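PDB 1Y88: hypothetical protein AF1548 from Archaeoglobus fulgidus, which is of unknown function but has a restriction-endonuclease-like domain, so it may bind and cut DNA. Local coordinates for residues 72-83 / 101-112. Residues are numbered along the deposited sequence; the frame is centred on the assembly and turned at random. Where two conformers were deposited one is given.
Sequences VYTGLKEAMYTY and TNTKFSEEAKKY. With SO4 (sulfate ion), chain D; SO4 (sulfate ion), chain C; SO4 (sulfate ion), chain F.
In the restriction-endonuclease-like domain, a short parallel strand pair, centred on Thr74 and Phe105, leads into the first turns of helices 76-89 and 107-116. The axes of the segments 76-83 and 107-112 come within 8.5 Å at an angle of 27°. Two backbone bonds flank the bridge: Thr74 N donates to Lys104 O, and Ser106 N donates to Thr74 O. Thr103 adds a side-chain bond, its OG1 giving a proton to Val72 O at 2.6 Å, in the carbonyl plane. The Thr74 side chain lies alongside Phe105, CG2 3.7 Å from ring atom CE1. Thr74 OG1 is 2.8 Å from Thr101 OG1 and also hydrogen-bonds His68 NE2, while Thr101 bonds the carbonyl of Lys66.

Sulfates sit at both helix starts. Ser106 OG caps its own helix by accepting from Ala109 N and also donates to O4 of the chain C sulfate, which Leu76 N reaches at 2.7 Å. The chain D sulfate is held by Gly75 N through O2 and by Glu78 N through O4.

Farther along, Tyr112 is a knob among Leu76, Ala79, Met80 and Tyr83. With CG anti to the backbone N (chi1 176°), its ring extends across the neighbouring helix. Met80 CG sits over one ring face, 3.8 Å from the centroid in a CH-pi contact, with SD farther above the same face. Leu76 CD1 presses on Tyr112 CB at 3.4 Å, and Tyr112 OH touches Tyr83 CD2. Replacing Tyr112 with an alanine would take away the ring, which is likely to leave Met80 without its aromatic partner and open a gap beside Tyr83. Leu76 and Met80 also pack against the second subunit. The sulfates probably come from the crystallisation liquor, but backbone N-H groups at paired helix starts favour anions, which would be consistent with phosphate binding if the protein handles DNA.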
loop_
_atom_site.group_PDB
_atom_site.type_symbol
_atom_site.label_atom_id
_atom_site.label_comp_id
_atom_site.label_asym_id
_atom_site.label_seq_id
_atom_site.Cartn_x
_atom_site.Cartn_y
_atom_site.Cartn_z
ATOM N N VAL A 72 11.920 -0.764 -10.748
ATOM C CA VAL A 72 10.466 -0.596 -10.723
ATOM C C VAL A 72 10.136 0.786 -10.190
ATOM O O VAL A 72 10.966 1.386 -9.489
ATOM C CB VAL A 72 9.751 -1.686 -9.870
ATOM C CG1 VAL A 72 10.042 -3.086 -10.415
ATOM C CG2 VAL A 72 10.129 -1.589 -8.399
ATOM N N TYR A 73 8.946 1.295 -10.536
ATOM C CA TYR A 73 8.513 2.625 -10.099
ATOM C C TYR A 73 8.030 2.612 -8.663
ATOM O O TYR A 73 7.563 1.591 -8.175
ATOM C CB TYR A 73 7.350 3.148 -10.952
ATOM C CG TYR A 73 7.693 3.541 -12.361
ATOM C CD1 TYR A 73 8.376 4.723 -12.627
ATOM C CD2 TYR A 73 7.285 2.759 -13.440
ATOM C CE1 TYR A 73 8.673 5.100 -13.928
ATOM C CE2 TYR A 73 7.587 3.134 -14.753
ATOM C CZ TYR A 73 8.283 4.305 -14.977
ATOM O OH TYR A 73 8.588 4.689 -16.265
ATOM N N THR A 74 8.146 3.760 -7.994
ATOM C CA THR A 74 7.389 4.020 -6.786
ATOM C C THR A 74 6.077 4.629 -7.268
ATOM O O THR A 74 6.067 5.648 -7.953
ATOM C CB THR A 74 8.140 5.005 -5.849
ATOM O OG1 THR A 74 9.307 4.342 -5.346
ATOM C CG2 THR A 74 7.278 5.417 -4.671
ATOM N N GLY A 75 4.970 3.990 -6.924
ATOM C CA GLY A 75 3.707 4.336 -7.577
ATOM C C GLY A 75 2.653 5.041 -6.750
ATOM O O GLY A 75 2.909 5.552 -5.653
ATOM N N LEU A 76 1.440 5.087 -7.313
ATOM C CA LEU A 76 0.378 5.904 -6.749
ATOM C C LEU A 76 -0.039 5.403 -5.365
ATOM O O LEU A 76 -0.244 6.187 -4.476
ATOM C CB LEU A 76 -0.838 5.950 -7.708
ATOM C CG LEU A 76 -2.096 6.630 -7.159
ATOM C CD1 LEU A 76 -1.893 8.142 -6.942
ATOM C CD2 LEU A 76 -3.329 6.365 -8.093
ATOM N N LYS A 77 -0.125 4.093 -5.181
ATOM C CA LYS A 77 -0.527 3.564 -3.902
ATOM C C LYS A 77 0.413 4.041 -2.788
ATOM O O LYS A 77 -0.043 4.501 -1.765
ATOM C CB LYS A 77 -0.627 2.050 -3.974
ATOM C CG LYS A 77 -0.866 1.366 -2.661
ATOM C CD LYS A 77 -1.281 -0.086 -2.906
ATOM C CE LYS A 77 -0.817 -0.965 -1.759
ATOM N NZ LYS A 77 -1.563 -2.286 -1.606
ATOM N N GLU A 78 1.725 3.952 -3.027
ATOM C CA GLU A 78 2.711 4.447 -2.051
ATOM C C GLU A 78 2.541 5.918 -1.736
ATOM O O GLU A 78 2.618 6.314 -0.562
ATOM C CB GLU A 78 4.153 4.177 -2.517
ATOM C CG GLU A 78 5.215 5.027 -1.742
ATOM C CD GLU A 78 5.517 4.515 -0.317
ATOM O OE1 GLU A 78 5.152 3.358 0.017
ATOM O OE2 GLU A 78 6.137 5.281 0.474
ATOM N N ALA A 79 2.326 6.735 -2.769
ATOM C CA ALA A 79 2.077 8.162 -2.587
ATOM C C ALA A 79 0.830 8.439 -1.722
ATOM O O ALA A 79 0.843 9.262 -0.804
ATOM C CB ALA A 79 2.000 8.886 -3.939
ATOM N N MET A 80 -0.256 7.725 -2.019
ATOM C CA MET A 80 -1.490 7.934 -1.301
ATOM C C MET A 80 -1.405 7.486 0.158
ATOM O O MET A 80 -1.916 8.166 1.051
ATOM C CB MET A 80 -2.669 7.241 -2.065
ATOM C CG MET A 80 -2.827 7.700 -3.548
ATOM S SD MET A 80 -4.436 7.053 -4.337
ATOM C CE MET A 80 -5.233 7.317 -3.064
ATOM N N TYR A 81 -0.802 6.331 0.433
ATOM C CA TYR A 81 -0.430 5.861 1.798
ATOM C C TYR A 81 0.307 6.927 2.572
ATOM O O TYR A 81 0.072 7.210 3.745
ATOM C CB TYR A 81 0.500 4.626 1.679
ATOM C CG TYR A 81 1.137 4.056 2.967
ATOM C CD1 TYR A 81 0.439 4.008 4.179
ATOM C CD2 TYR A 81 2.423 3.487 2.932
ATOM C CE1 TYR A 81 1.028 3.435 5.343
ATOM C CE2 TYR A 81 3.010 2.921 4.077
ATOM C CZ TYR A 81 2.307 2.897 5.270
ATOM O OH TYR A 81 2.890 2.347 6.404
ATOM N N THR A 82 1.322 7.478 1.892
ATOM C CA THR A 82 2.182 8.483 2.500
ATOM C C THR A 82 1.403 9.726 2.839
ATOM O O THR A 82 1.620 10.310 3.881
ATOM C CB THR A 82 3.374 8.856 1.585
ATOM O OG1 THR A 82 4.159 7.687 1.410
ATOM C CG2 THR A 82 4.251 9.988 2.210
ATOM N N TYR A 83 0.494 10.133 1.954
ATOM C CA TYR A 83 -0.314 11.294 2.254
ATOM C C TYR A 83 -1.170 11.033 3.499
ATOM O O TYR A 83 -1.295 11.904 4.373
ATOM C CB TYR A 83 -1.171 11.701 1.049
ATOM C CG TYR A 83 -2.006 12.946 1.286
ATOM C CD1 TYR A 83 -1.419 14.182 1.531
ATOM C CD2 TYR A 83 -3.410 12.874 1.264
ATOM C CE1 TYR A 83 -2.192 15.328 1.737
ATOM C CE2 TYR A 83 -4.181 13.997 1.474
ATOM C CZ TYR A 83 -3.571 15.228 1.700
ATOM O OH TYR A 83 -4.366 16.357 1.898
ATOM N N THR A 101 12.996 8.165 -3.378
ATOM C CA THR A 101 13.158 6.853 -3.949
ATOM C C THR A 101 14.458 6.810 -4.754
ATOM O O THR A 101 14.906 7.834 -5.278
ATOM C CB THR A 101 11.941 6.456 -4.814
ATOM O OG1 THR A 101 12.051 5.072 -5.183
ATOM C CG2 THR A 101 11.853 7.314 -6.064
ATOM N N ASN A 102 15.035 5.628 -4.862
ATOM C CA ASN A 102 16.248 5.453 -5.645
ATOM C C ASN A 102 15.960 5.055 -7.095
ATOM O O ASN A 102 16.889 4.837 -7.847
ATOM C CB ASN A 102 17.215 4.438 -4.998
ATOM C CG ASN A 102 16.652 3.015 -4.956
ATOM O OD1 ASN A 102 15.437 2.795 -4.987
ATOM N ND2 ASN A 102 17.550 2.033 -4.899
ATOM N N THR A 103 14.680 4.944 -7.473
ATOM C CA THR A 103 14.326 4.713 -8.875
ATOM C C THR A 103 13.606 5.951 -9.431
ATOM O O THR A 103 14.181 7.052 -9.478
ATOM C CB THR A 103 13.524 3.368 -9.118
ATOM O OG1 THR A 103 12.279 3.375 -8.400
ATOM C CG2 THR A 103 14.329 2.164 -8.648
ATOM N N LYS A 104 12.342 5.771 -9.826
ATOM C CA LYS A 104 11.531 6.849 -10.357
ATOM C C LYS A 104 10.125 6.721 -9.798
ATOM O O LYS A 104 9.741 5.646 -9.364
ATOM C CB LYS A 104 11.429 6.733 -11.889
ATOM C CG LYS A 104 12.770 6.863 -12.643
ATOM C CD LYS A 104 12.569 6.834 -14.154
ATOM C CE LYS A 104 13.846 7.333 -14.883
ATOM N NZ LYS A 104 13.689 7.268 -16.360
ATOM N N PHE A 105 9.389 7.818 -9.838
ATOM C CA PHE A 105 7.969 7.811 -9.495
ATOM C C PHE A 105 7.185 7.598 -10.777
ATOM O O PHE A 105 7.580 8.103 -11.842
ATOM C CB PHE A 105 7.590 9.133 -8.869
ATOM C CG PHE A 105 8.287 9.373 -7.554
ATOM C CD1 PHE A 105 7.837 8.719 -6.410
ATOM C CD2 PHE A 105 9.431 10.185 -7.487
ATOM C CE1 PHE A 105 8.504 8.902 -5.155
ATOM C CE2 PHE A 105 10.094 10.390 -6.253
ATOM C CZ PHE A 105 9.618 9.750 -5.089
ATOM N N SER A 106 6.089 6.857 -10.684
ATOM C CA SER A 106 5.183 6.760 -11.851
ATOM C C SER A 106 4.556 8.104 -12.219
ATOM O O SER A 106 4.503 9.039 -11.411
ATOM C CB SER A 106 4.087 5.726 -11.579
ATOM O OG SER A 106 3.144 6.224 -10.644
ATOM N N GLU A 107 4.045 8.220 -13.449
ATOM C CA GLU A 107 3.382 9.485 -13.814
ATOM C C GLU A 107 2.171 9.754 -12.929
ATOM O O GLU A 107 1.887 10.902 -12.623
ATOM C CB GLU A 107 2.978 9.494 -15.275
ATOM C CG GLU A 107 4.177 9.415 -16.220
ATOM C CD GLU A 107 4.978 10.740 -16.332
ATOM O OE1 GLU A 107 4.700 11.736 -15.592
ATOM O OE2 GLU A 107 5.886 10.773 -17.199
ATOM N N GLU A 108 1.478 8.696 -12.517
ATOM C CA GLU A 108 0.311 8.857 -11.647
ATOM C C GLU A 108 0.750 9.350 -10.275
ATOM O O GLU A 108 0.131 10.218 -9.713
ATOM C CB GLU A 108 -0.467 7.552 -11.513
ATOM C CG GLU A 108 -1.221 7.157 -12.801
ATOM C CD GLU A 108 -2.490 7.985 -13.091
ATOM O OE1 GLU A 108 -2.756 9.014 -12.436
ATOM O OE2 GLU A 108 -3.243 7.594 -14.008
ATOM N N ALA A 109 1.827 8.784 -9.747
ATOM C CA ALA A 109 2.360 9.265 -8.454
ATOM C C ALA A 109 2.797 10.739 -8.527
ATOM O O ALA A 109 2.534 11.508 -7.611
ATOM C CB ALA A 109 3.525 8.358 -7.977
ATOM N N LYS A 110 3.468 11.130 -9.627
ATOM C CA LYS A 110 3.919 12.515 -9.807
ATOM C C LYS A 110 2.714 13.461 -9.827
ATOM O O LYS A 110 2.689 14.525 -9.172
ATOM C CB LYS A 110 4.732 12.640 -11.100
ATOM C CG LYS A 110 6.120 11.976 -11.041
ATOM C CD LYS A 110 6.815 12.206 -12.379
ATOM C CE LYS A 110 8.213 11.573 -12.427
ATOM N NZ LYS A 110 8.796 11.811 -13.800
ATOM N N LYS A 111 1.683 13.058 -10.564
ATOM C CA LYS A 111 0.479 13.885 -10.669
ATOM C C LYS A 111 -0.225 14.048 -9.320
ATOM O O LYS A 111 -0.579 15.159 -8.930
ATOM C CB LYS A 111 -0.493 13.291 -11.706
ATOM C CG LYS A 111 -1.702 14.207 -11.967
ATOM C CD LYS A 111 -2.536 13.667 -13.131
ATOM C CE LYS A 111 -3.788 14.577 -13.367
ATOM N NZ LYS A 111 -4.602 14.006 -14.474
ATOM N N TYR A 112 -0.433 12.933 -8.630
ATOM C CA TYR A 112 -1.101 12.955 -7.322
ATOM C C TYR A 112 -0.304 13.810 -6.314
ATOM O O TYR A 112 -0.839 14.692 -5.605
ATOM C CB TYR A 112 -1.262 11.523 -6.833
ATOM C CG TYR A 112 -1.868 11.437 -5.440
ATOM C CD1 TYR A 112 -3.265 11.600 -5.243
ATOM C CD2 TYR A 112 -1.055 11.233 -4.334
ATOM C CE1 TYR A 112 -3.820 11.564 -3.928
ATOM C CE2 TYR A 112 -1.603 11.157 -3.024
ATOM C CZ TYR A 112 -2.961 11.332 -2.830
ATOM O OH TYR A 112 -3.435 11.240 -1.538
HETATM S S SO4 D . 3.108 1.279 -5.433
HETATM O O1 SO4 D . 2.448 0.704 -6.611
HETATM O O2 SO4 D . 4.565 1.440 -5.658
HETATM O O3 SO4 D . 2.909 0.401 -4.284
HETATM O O4 SO4 D . 2.499 2.564 -5.164
HETATM S S SO4 C . 0.701 3.510 -10.831
HETATM O O1 SO4 C . 0.038 4.166 -11.957
HETATM O O2 SO4 C . 1.699 2.619 -11.386
HETATM O O3 SO4 C . -0.287 2.748 -10.071
HETATM O O4 SO4 C . 1.349 4.515 -9.995
HETATM S S SO4 F . -5.394 10.460 -14.319
HETATM O O1 SO4 F . -3.965 10.808 -14.478
HETATM O O2 SO4 F . -5.531 9.375 -13.324
HETATM O O3 SO4 F . -5.838 9.953 -15.623
HETATM O O4 SO4 F . -6.172 11.621 -13.948
#